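Local coordinates for 6-phosphogluconate dehydrogenase NAD-binding (Dyadobacter fermentans, PDB 4GBJ), which probably works as an NAD(P)-dependent oxidoreductase of the 6-phosphogluconate and 3-hydroxyisobutyrate dehydrogenase kind, pairing a Rossmann-type nucleotide-binding domain with a helical domain, at residues S97-E102 with A169-K174. Sequence-based numbering, arbitrary orientation.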
ATOM      1  N   SER B  97     -17.692  -8.943  14.677  1.00 27.23           N
ATOM      2  CA  SER B  97     -16.375  -9.497  14.940  1.00 26.41           C
ATOM      3  C   SER B  97     -15.606  -9.803  13.637  1.00 30.09           C
ATOM      4  O   SER B  97     -16.213 -10.152  12.625  1.00 29.72           O
ATOM      5  CB  SER B  97     -16.519 -10.798  15.717  1.00 27.86           C
ATOM      6  OG  SER B  97     -17.230 -10.606  16.925  1.00 29.11           O
ATOM      7  N   THR B  98     -14.284  -9.752  13.693  1.00 26.03           N
ATOM      8  CA  THR B  98     -13.447 -10.168  12.564  1.00 25.07           C
ATOM      9  C   THR B  98     -13.320 -11.683  12.616  1.00 29.30           C
ATOM     10  O   THR B  98     -12.527 -12.246  13.370  1.00 29.33           O
ATOM     11  CB  THR B  98     -12.098  -9.515  12.591  1.00 28.47           C
ATOM     12  OG1 THR B  98     -12.285  -8.110  12.647  1.00 33.41           O
ATOM     13  CG2 THR B  98     -11.260  -9.900  11.397  1.00 29.43           C
ATOM     14  N   ILE B  99     -14.084 -12.334  11.806  1.00 24.00           N
ATOM     15  CA  ILE B  99     -14.112 -13.785  11.778  1.00 23.55           C
ATOM     16  C   ILE B  99     -14.166 -14.274  10.357  1.00 27.07           C
ATOM     17  O   ILE B  99     -14.300 -13.510   9.408  1.00 26.41           O
ATOM     18  CB  ILE B  99     -15.312 -14.341  12.603  1.00 25.58           C
ATOM     19  CG1 ILE B  99     -16.627 -13.975  11.993  1.00 25.77           C
ATOM     20  CG2 ILE B  99     -15.191 -13.938  14.062  1.00 26.37           C
ATOM     21  CD1 ILE B  99     -17.832 -14.573  12.747  1.00 32.82           C
ATOM     22  N   SER B 100     -14.029 -15.559  10.240  1.00 26.19           N
ATOM     23  CA  SER B 100     -14.040 -16.252   8.984  1.00 28.14           C
ATOM     24  C   SER B 100     -15.398 -16.159   8.280  1.00 28.54           C
ATOM     25  O   SER B 100     -16.419 -16.413   8.915  1.00 26.05           O
ATOM     26  CB  SER B 100     -13.733 -17.742   9.239  1.00 31.81           C
ATOM     27  OG  SER B 100     -14.035 -18.554   8.121  1.00 41.28           O
ATOM     28  N   PRO B 101     -15.397 -16.013   6.944  1.00 27.29           N
ATOM     29  CA  PRO B 101     -16.650 -16.157   6.170  1.00 27.00           C
ATOM     30  C   PRO B 101     -17.379 -17.462   6.463  1.00 32.01           C
ATOM     31  O   PRO B 101     -18.599 -17.497   6.539  1.00 28.95           O
ATOM     32  CB  PRO B 101     -16.151 -16.179   4.714  1.00 29.13           C
ATOM     33  CG  PRO B 101     -14.901 -15.486   4.738  1.00 33.79           C
ATOM     34  CD  PRO B 101     -14.267 -15.666   6.066  1.00 28.28           C
ATOM     35  N   GLU B 102     -16.616 -18.552   6.609  1.00 31.27           N
ATOM     36  CA  GLU B 102     -17.202 -19.852   6.928  1.00 31.11           C
ATOM     37  C   GLU B 102     -17.921 -19.839   8.274  1.00 31.99           C
ATOM     38  O   GLU B 102     -18.998 -20.437   8.382  1.00 29.84           O
ATOM     39  CB  GLU B 102     -16.119 -20.911   6.949  1.00 33.71           C
ATOM     40  CG  GLU B 102     -16.569 -22.310   7.364  1.00 43.47           C
ATOM     41  CD  GLU B 102     -15.378 -23.243   7.431  1.00 71.08           C
ATOM     42  OE1 GLU B 102     -14.677 -23.220   8.469  1.00 61.80           O
ATOM     43  OE2 GLU B 102     -15.079 -23.907   6.410  1.00 78.31           O
ATOM     44  N   ALA B 169     -19.792 -12.756   2.922  1.00 26.39           N
ATOM     45  CA  ALA B 169     -19.107 -11.865   1.965  1.00 25.11           C
ATOM     46  C   ALA B 169     -18.393 -10.640   2.594  1.00 29.03           C
ATOM     47  O   ALA B 169     -17.260 -10.312   2.198  1.00 27.29           O
ATOM     48  CB  ALA B 169     -20.087 -11.380   0.927  1.00 25.96           C
ATOM     49  N   ALA B 170     -19.049  -9.924   3.520  1.00 25.40           N
ATOM     50  CA  ALA B 170     -18.397  -8.761   4.117  1.00 24.58           C
ATOM     51  C   ALA B 170     -17.129  -9.194   4.855  1.00 24.95           C
ATOM     52  O   ALA B 170     -16.116  -8.477   4.848  1.00 24.62           O
ATOM     53  CB  ALA B 170     -19.347  -8.041   5.047  1.00 25.44           C
ATOM     54  N   ASN B 171     -17.189 -10.387   5.482  1.00 22.20           N
ATOM     55  CA  ASN B 171     -16.036 -10.983   6.192  1.00 22.54           C
ATOM     56  C   ASN B 171     -14.869 -11.195   5.261  1.00 24.36           C
ATOM     57  O   ASN B 171     -13.734 -11.008   5.673  1.00 24.65           O
ATOM     58  CB  ASN B 171     -16.418 -12.287   6.829  1.00 23.01           C
ATOM     59  CG  ASN B 171     -17.391 -12.130   7.947  1.00 31.34           C
ATOM     60  OD1 ASN B 171     -18.478 -12.687   7.916  1.00 30.67           O
ATOM     61  ND2 ASN B 171     -17.036 -11.361   8.963  1.00 24.06           N
ATOM     62  N   VAL B 172     -15.137 -11.526   3.990  1.00 21.92           N
ATOM     63  CA  VAL B 172     -14.065 -11.691   2.988  1.00 21.35           C
ATOM     64  C   VAL B 172     -13.400 -10.338   2.768  1.00 23.85           C
ATOM     65  O   VAL B 172     -12.166 -10.256   2.691  1.00 21.53           O
ATOM     66  CB  VAL B 172     -14.562 -12.280   1.629  1.00 25.19           C
ATOM     67  CG1 VAL B 172     -13.466 -12.284   0.597  1.00 23.51           C
ATOM     68  CG2 VAL B 172     -15.141 -13.662   1.791  1.00 27.16           C
ATOM     69  N   ILE B 173     -14.204  -9.264   2.722  1.00 21.80           N
ATOM     70  CA  ILE B 173     -13.650  -7.926   2.457  1.00 20.87           C
ATOM     71  C   ILE B 173     -12.745  -7.519   3.624  1.00 23.04           C
ATOM     72  O   ILE B 173     -11.709  -6.951   3.402  1.00 20.52           O
ATOM     73  CB  ILE B 173     -14.729  -6.840   2.170  1.00 24.89           C
ATOM     74  CG1 ILE B 173     -15.712  -7.250   1.063  1.00 26.42           C
ATOM     75  CG2 ILE B 173     -14.098  -5.464   1.834  1.00 23.82           C
ATOM     76  CD1 ILE B 173     -15.039  -7.602  -0.266  1.00 27.24           C
ATOM     77  N   LYS B 174     -13.165  -7.790   4.860  1.00 23.04           N
ATOM     78  CA  LYS B 174     -12.414  -7.434   6.063  1.00 20.79           C
ATOM     79  C   LYS B 174     -11.047  -8.142   6.082  1.00 24.44           C
ATOM     80  O   LYS B 174     -10.030  -7.483   6.308  1.00 24.64           O
ATOM     81  CB  LYS B 174     -13.227  -7.792   7.295  1.00 22.52           C
ATOM     82  CG  LYS B 174     -12.521  -7.551   8.618  1.00 22.81           C
ATOM     83  CD  LYS B 174     -12.015  -6.132   8.807  1.00 32.26           C
ATOM     84  CE  LYS B 174     -11.507  -5.956  10.213  1.00 39.35           C
ATOM     85  NZ  LYS B 174     -10.905  -4.642  10.437  1.00 48.11           N
TER
HETATM   86  O   HOH W   1     -18.640 -10.663  11.246  1.00 30.04           O
HETATM   87  O   HOH W   2     -13.921 -10.906   8.791  1.00 23.64           O
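Asn171 reaches the carbonyls of Ser97 and Ile99 by way of two waters, while its CB packs against Pro101. Its ND2 gives to both waters: one, 2.9 Å from Asn171 ND2, in turn donates to Ser97 O; the other donates to both Ile99 O, 2.7 Å away, and Asn171 O, so a single molecule ties the loop carbonyl to the helix backbone. With CG set beside its own backbone N (chi1 -67°), the amide lies alongside the Ile99 side chain. Its other end, OD1, is hydrogen-bonded to Ser104 OG on helix 101-113, which fixes the rotation of the flat group.

The loop leaves strand 92-95 of the Rossmann-type sheet and runs into helix 101-113, with Ser100 as its N-cap: Ser100 OG accepts a weak bond from Glu102 N. Helix 169-197 is the long helix that follows the last sheet strand, so the contact joins the nucleotide-binding domain to the start of the helical part.

Next to the N-cap the packing is apolar. Pro101 CG presses tightly on Val172 CG2 at 3.5 Å, the two side chains crossing at about a right angle, while Pro101 CD sits 4.1 Å from Asn171 CB.

Lys174, predicted to be the active-site lysine, crosses Thr98 at about a right angle, its chain bent at chi2 (55°). Thr98 OG1 lies 3.3 Å from Lys174 CE, and Thr98 CG2 is 3.9 Å from Lys174 CG. Past Thr98, the Lys174 chain ends at NZ, hydrogen-bonded to Ile123 O, with a cation-pi contact to Phe124. With an alanine at Thr98, OG1 and CG2 are lost, which would probably open a gap beside CG and CE of Lys174 and let the middle of its chain move.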